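Local coordinates for protein citrate lyase, subunit 1 (Methanosaeta concilii, PDB 6HXI) that probably forms citryl-CoA from citrate, ATP and coenzyme A as part of ATP citrate lyase, which cleaves citrate to acetyl-CoA and oxaloacetate, at residues Leu15-Pro20 against Arg230-Ala235; Gly354-Leu359 against Lys387-Leu392. One frame throughout, in Å; residues are numbered along the deposited sequence.

Contact 1: residues Leu15-Pro20 against Arg230-Ala235; sequences LARYLP and RWSELA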
loop_
_atom_site.group_PDB
_atom_site.type_symbol
_atom_site.label_atom_id
_atom_site.label_comp_id
_atom_site.label_asym_id
_atom_site.label_seq_id
_atom_site.Cartn_x
_atom_site.Cartn_y
_atom_site.Cartn_z
ATOM N N LEU C 15 29.445 -59.910 4.104
ATOM C CA LEU C 15 29.978 -60.754 3.039
ATOM C C LEU C 15 28.874 -61.605 2.401
ATOM O O LEU C 15 28.821 -61.700 1.175
ATOM C CB LEU C 15 31.129 -61.648 3.534
ATOM C CG LEU C 15 31.963 -62.228 2.401
ATOM C CD1 LEU C 15 32.940 -61.220 1.895
ATOM C CD2 LEU C 15 32.689 -63.479 2.831
ATOM N N ALA C 16 27.994 -62.193 3.221
ATOM C CA ALA C 16 26.877 -63.017 2.762
ATOM C C ALA C 16 25.886 -62.195 1.944
ATOM O O ALA C 16 25.448 -62.651 0.895
ATOM C CB ALA C 16 26.180 -63.657 3.941
ATOM N N ARG C 17 25.608 -60.952 2.378
ATOM C CA ARG C 17 24.685 -60.044 1.710
ATOM C C ARG C 17 25.232 -59.393 0.444
ATOM O O ARG C 17 24.566 -59.442 -0.586
ATOM C CB ARG C 17 24.179 -58.961 2.692
ATOM C CG ARG C 17 22.853 -58.316 2.286
ATOM C CD ARG C 17 21.945 -58.043 3.475
ATOM N NE ARG C 17 22.099 -56.683 3.996
ATOM C CZ ARG C 17 22.879 -56.346 5.021
ATOM N NH1 ARG C 17 23.602 -57.272 5.649
ATOM N NH2 ARG C 17 22.947 -55.083 5.423
ATOM N N TYR C 18 26.406 -58.755 0.517
ATOM C CA TYR C 18 26.902 -57.938 -0.591
ATOM C C TYR C 18 27.976 -58.599 -1.505
ATOM O O TYR C 18 28.077 -58.185 -2.664
ATOM C CB TYR C 18 27.349 -56.555 -0.061
ATOM C CG TYR C 18 26.187 -55.856 0.607
ATOM C CD1 TYR C 18 25.116 -55.375 -0.145
ATOM C CD2 TYR C 18 26.075 -55.818 1.993
ATOM C CE1 TYR C 18 23.994 -54.817 0.465
ATOM C CE2 TYR C 18 24.951 -55.275 2.613
ATOM C CZ TYR C 18 23.912 -54.772 1.844
ATOM O OH TYR C 18 22.791 -54.225 2.431
ATOM N N LEU C 19 28.679 -59.659 -1.067
ATOM C CA LEU C 19 29.639 -60.306 -1.976
ATOM C C LEU C 19 28.969 -60.997 -3.212
ATOM O O LEU C 19 29.544 -60.880 -4.300
ATOM C CB LEU C 19 30.614 -61.250 -1.277
ATOM C CG LEU C 19 31.872 -61.604 -2.102
ATOM C CD1 LEU C 19 32.917 -60.482 -2.044
ATOM C CD2 LEU C 19 32.476 -62.916 -1.634
ATOM N N PRO C 20 27.755 -61.622 -3.124
ATOM C CA PRO C 20 27.137 -62.209 -4.336
ATOM C C PRO C 20 26.739 -61.216 -5.448
ATOM O O PRO C 20 26.167 -61.643 -6.449
ATOM C CB PRO C 20 25.910 -62.952 -3.787
ATOM C CG PRO C 20 26.142 -63.095 -2.339
ATOM C CD PRO C 20 26.922 -61.899 -1.937
ATOM N N ARG C 230 24.158 -50.517 3.575
ATOM C CA ARG C 230 24.998 -51.693 3.800
ATOM C C ARG C 230 25.274 -51.939 5.291
ATOM O O ARG C 230 25.250 -53.091 5.714
ATOM C CB ARG C 230 26.286 -51.643 2.965
ATOM C CG ARG C 230 26.023 -51.777 1.468
ATOM C CD ARG C 230 27.296 -51.940 0.651
ATOM N NE ARG C 230 27.017 -52.244 -0.757
ATOM C CZ ARG C 230 27.897 -52.761 -1.608
ATOM N NH1 ARG C 230 29.131 -53.050 -1.209
ATOM N NH2 ARG C 230 27.547 -53.013 -2.860
ATOM N N TRP C 231 25.455 -50.881 6.093
ATOM C CA TRP C 231 25.729 -50.998 7.535
ATOM C C TRP C 231 24.453 -51.025 8.405
ATOM O O TRP C 231 24.568 -51.022 9.639
ATOM C CB TRP C 231 26.630 -49.838 8.023
ATOM C CG TRP C 231 28.006 -49.739 7.436
ATOM C CD1 TRP C 231 28.527 -50.462 6.399
ATOM C CD2 TRP C 231 29.039 -48.836 7.854
ATOM N NE1 TRP C 231 29.821 -50.065 6.151
ATOM C CE2 TRP C 231 30.164 -49.073 7.034
ATOM C CE3 TRP C 231 29.136 -47.873 8.869
ATOM C CZ2 TRP C 231 31.357 -48.355 7.175
ATOM C CZ3 TRP C 231 30.320 -47.169 9.006
ATOM C CH2 TRP C 231 31.407 -47.404 8.158
ATOM N N SER C 232 23.254 -51.042 7.767
ATOM C CA SER C 232 21.936 -51.000 8.424
ATOM C C SER C 232 21.757 -51.938 9.627
ATOM O O SER C 232 21.249 -51.509 10.669
ATOM C CB SER C 232 20.823 -51.243 7.411
ATOM O OG SER C 232 20.939 -52.534 6.839
ATOM N N GLU C 233 22.191 -53.200 9.476
ATOM C CA GLU C 233 22.078 -54.271 10.471
ATOM C C GLU C 233 23.234 -54.352 11.482
ATOM O O GLU C 233 23.272 -55.303 12.263
ATOM C CB GLU C 233 21.895 -55.632 9.760
ATOM C CG GLU C 233 20.450 -55.962 9.424
ATOM C CD GLU C 233 20.047 -55.775 7.974
ATOM O OE1 GLU C 233 20.517 -56.567 7.125
ATOM O OE2 GLU C 233 19.214 -54.881 7.695
ATOM N N LEU C 234 24.170 -53.390 11.492
ATOM C CA LEU C 234 25.274 -53.507 12.455
ATOM C C LEU C 234 25.474 -52.283 13.364
ATOM O O LEU C 234 25.069 -51.161 13.038
ATOM C CB LEU C 234 26.607 -53.900 11.767
ATOM C CG LEU C 234 27.426 -52.800 11.076
ATOM C CD1 LEU C 234 28.628 -52.419 11.912
ATOM C CD2 LEU C 234 27.913 -53.267 9.733
ATOM N N ALA C 235 26.142 -52.539 14.496
ATOM C CA ALA C 235 26.530 -51.567 15.511
ATOM C C ALA C 235 27.971 -51.880 15.927
ATOM O O ALA C 235 28.340 -53.058 15.993
ATOM C CB ALA C 235 25.595 -51.661 16.712
#

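Contact 2: residues Gly354-Leu359 against Lys387-Leu392; sequences GVVMAL and KLMRDL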
loop_
_atom_site.group_PDB
_atom_site.type_symbol
_atom_site.label_atom_id
_atom_site.label_comp_id
_atom_site.label_asym_id
_atom_site.label_seq_id
_atom_site.Cartn_x
_atom_site.Cartn_y
_atom_site.Cartn_z
ATOM N N GLY C 354 29.354 -22.003 27.472
ATOM C CA GLY C 354 28.760 -23.324 27.687
ATOM C C GLY C 354 29.339 -24.017 28.917
ATOM O O GLY C 354 28.599 -24.603 29.715
ATOM N N VAL C 355 30.675 -23.917 29.084
ATOM C CA VAL C 355 31.447 -24.464 30.216
ATOM C C VAL C 355 31.002 -23.766 31.525
ATOM O O VAL C 355 30.735 -24.446 32.514
ATOM C CB VAL C 355 32.986 -24.349 29.975
ATOM C CG1 VAL C 355 33.785 -24.753 31.218
ATOM C CG2 VAL C 355 33.427 -25.152 28.746
ATOM N N VAL C 356 30.916 -22.421 31.518
ATOM C CA VAL C 356 30.479 -21.612 32.667
ATOM C C VAL C 356 29.050 -21.997 33.076
ATOM O O VAL C 356 28.819 -22.222 34.257
ATOM C CB VAL C 356 30.683 -20.075 32.443
ATOM C CG1 VAL C 356 29.917 -19.231 33.464
ATOM C CG2 VAL C 356 32.167 -19.711 32.470
ATOM N N MET C 357 28.119 -22.135 32.100
ATOM C CA MET C 357 26.716 -22.527 32.338
ATOM C C MET C 357 26.571 -23.879 33.050
ATOM O O MET C 357 25.734 -24.014 33.950
ATOM C CB MET C 357 25.919 -22.528 31.036
ATOM C CG MET C 357 25.527 -21.148 30.596
ATOM S SD MET C 357 24.742 -21.118 28.982
ATOM C CE MET C 357 23.483 -19.843 29.317
ATOM N N ALA C 358 27.403 -24.869 32.651
ATOM C CA ALA C 358 27.401 -26.191 33.268
ATOM C C ALA C 358 27.972 -26.122 34.681
ATOM O O ALA C 358 27.351 -26.674 35.590
ATOM C CB ALA C 358 28.181 -27.173 32.426
ATOM N N LEU C 359 29.106 -25.390 34.878
ATOM C CA LEU C 359 29.751 -25.212 36.185
ATOM C C LEU C 359 28.827 -24.536 37.194
ATOM O O LEU C 359 28.815 -24.941 38.360
ATOM C CB LEU C 359 31.089 -24.464 36.079
ATOM C CG LEU C 359 32.250 -25.212 35.415
ATOM C CD1 LEU C 359 33.359 -24.258 35.036
ATOM C CD2 LEU C 359 32.799 -26.309 36.302
ATOM N N LYS C 387 37.532 -13.960 31.203
ATOM C CA LYS C 387 36.800 -13.016 32.067
ATOM C C LYS C 387 35.593 -13.723 32.715
ATOM O O LYS C 387 35.368 -13.549 33.911
ATOM C CB LYS C 387 36.323 -11.781 31.281
ATOM C CG LYS C 387 36.053 -10.557 32.165
ATOM C CD LYS C 387 35.003 -9.603 31.572
ATOM C CE LYS C 387 35.528 -8.702 30.469
ATOM N NZ LYS C 387 34.440 -8.249 29.560
ATOM N N LEU C 388 34.835 -14.525 31.925
ATOM C CA LEU C 388 33.685 -15.322 32.371
ATOM C C LEU C 388 34.100 -16.315 33.463
ATOM O O LEU C 388 33.390 -16.452 34.451
ATOM C CB LEU C 388 33.088 -16.125 31.189
ATOM C CG LEU C 388 32.313 -15.370 30.114
ATOM C CD1 LEU C 388 32.155 -16.244 28.861
ATOM C CD2 LEU C 388 30.963 -14.922 30.627
ATOM N N MET C 389 35.240 -17.018 33.257
ATOM C CA MET C 389 35.815 -18.010 34.182
ATOM C C MET C 389 36.311 -17.358 35.474
ATOM O O MET C 389 36.185 -17.963 36.530
ATOM C CB MET C 389 36.988 -18.779 33.532
ATOM C CG MET C 389 36.614 -19.682 32.358
ATOM S SD MET C 389 35.544 -21.111 32.700
ATOM C CE MET C 389 36.321 -21.831 34.123
ATOM N N ARG C 390 36.907 -16.151 35.383
ATOM C CA ARG C 390 37.420 -15.401 36.532
ATOM C C ARG C 390 36.271 -14.898 37.398
ATOM O O ARG C 390 36.358 -14.992 38.626
ATOM C CB ARG C 390 38.322 -14.232 36.093
ATOM C CG ARG C 390 39.710 -14.668 35.685
ATOM C CD ARG C 390 40.601 -13.484 35.400
ATOM N NE ARG C 390 41.675 -13.823 34.461
ATOM C CZ ARG C 390 41.687 -13.464 33.181
ATOM N NH1 ARG C 390 40.688 -12.753 32.675
ATOM N NH2 ARG C 390 42.705 -13.806 32.401
ATOM N N ASP C 391 35.192 -14.383 36.755
ATOM C CA ASP C 391 33.982 -13.879 37.416
ATOM C C ASP C 391 33.231 -15.019 38.101
ATOM O O ASP C 391 32.620 -14.802 39.143
ATOM C CB ASP C 391 33.058 -13.168 36.410
ATOM C CG ASP C 391 33.611 -11.911 35.748
ATOM O OD1 ASP C 391 34.754 -11.513 36.074
ATOM O OD2 ASP C 391 32.922 -11.351 34.879
ATOM N N LEU C 392 33.287 -16.228 37.507
ATOM C CA LEU C 392 32.665 -17.455 38.004
ATOM C C LEU C 392 33.360 -17.938 39.272
ATOM O O LEU C 392 32.681 -18.181 40.270
ATOM C CB LEU C 392 32.670 -18.546 36.908
ATOM C CG LEU C 392 31.991 -19.885 37.231
ATOM C CD1 LEU C 392 30.499 -19.716 37.408
ATOM C CD2 LEU C 392 32.274 -20.910 36.147
#

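Contact 1: residues Leu15-Pro20 against Arg230-Ala235
Y18, towards the C-terminal part of helix 8-18, faces R230 at a CA-to-CA distance of 7.9 Å, just ahead of a type I turn that runs from W231 to L234 and is closed by L234 N bonding to W231 O at 3.0 Å. The tyrosine ring serves as a platform. R230 CG stands 3.7 Å from the centroid of the Y18 ring, 11° off its normal, a CH-pi contact made over the face. CG of R230 lies anti to the carbonyl carbon (chi1 -68°), and the extended chain beyond it sets NE beside CD1 of Y18 and the guanidinium face over CB, its plane within 17° of the ring. Farther along, hydrogen bonds from R230 NH1 to T193 OG1 and from NH2 to Y22 OH hold the group's rotation. Here the ATP-grasp part of the chain has its first helix packed against the linker that leads from strand 209-220 towards the citrate-binding part. R17, bent at chi2 and chi3, brings its guanidinium between Y18 CE2 over one face and E233 OE1 over the other. OE1 of E233 is 3.2 Å from R17 CZ and makes a salt bridge to R17 NH2 at 3.3 Å; it sits above the guanidinium plane, out of line with the N-H bonds, so the attraction is electrostatic. S232 OG, hydrogen-bonded to the carbonyl of K229, borders the same guanidinium.

Contact 2: residues Gly354-Leu359 against Lys387-Leu392
The CA atoms of V356 and M389 are the nearest pair across two helices that run nearly parallel, their local axes 16° apart in direction and 10.0 Å from one another. The tight part centres on V356 and L359 against M389 and L392. With V356 CG1 anti to the backbone N (chi1 166°), CG2 is turned into the interface, where it meets M389 SD at 3.7 Å and L392 CD2 at 3.9 Å, while CG1 lies alongside both methyls of L392. The methyl CD2 of L392 is wedged between the two residues of the other helix, reaching CB and CD1 of L359, each at 3.7 Å, across the line of that side chain. The CB of M389 points along the interface rather than into it, but bends at chi2 and chi3 bring its tip round, and CE comes within 3.9 Å of L359 CD1. An alanine in place of V356 is likely to open a gap between M389 SD and L392 CD2, leaving the thioether freer to turn. The looser side is at L388, which is partly exposed and touches V356 CG2 through CB alone; beyond it K387 and D391 lie on the exposed side, with K387 NZ making a weak hydrogen bond to T346 O of the neighbouring succinyl-CoA ligase (ADP-forming) alpha subunit. Both helices lie on the parallel sheet of the citrate-binding part, in an alpha/beta fold of the succinyl-CoA synthetase type: L359 rests on I373 and M389 on V375, I400 and V402, whereas V355 and A358 pack against helix 311-325.

Contact 1 is a surface contact of the ATP-grasp part, where a helix meets an irregular loop; contact 2 is largely buried in the citrate-binding part and joins two regular helices on one sheet. Chemistry follows place in this chain: the first relies on a salt bridge and a CH-pi contact among aromatic, guanidinium and carboxylate groups, the second on apolar packing of aliphatic and thioether groups. They share no secondary-structure element. With 209 intervening residues against 27, the first joins parts far apart in sequence, the second two helices of one domain. Their centres are 47 Å apart, on opposite sides of the chain's centre, and their buried areas are almost equal, 270 and 268 Å².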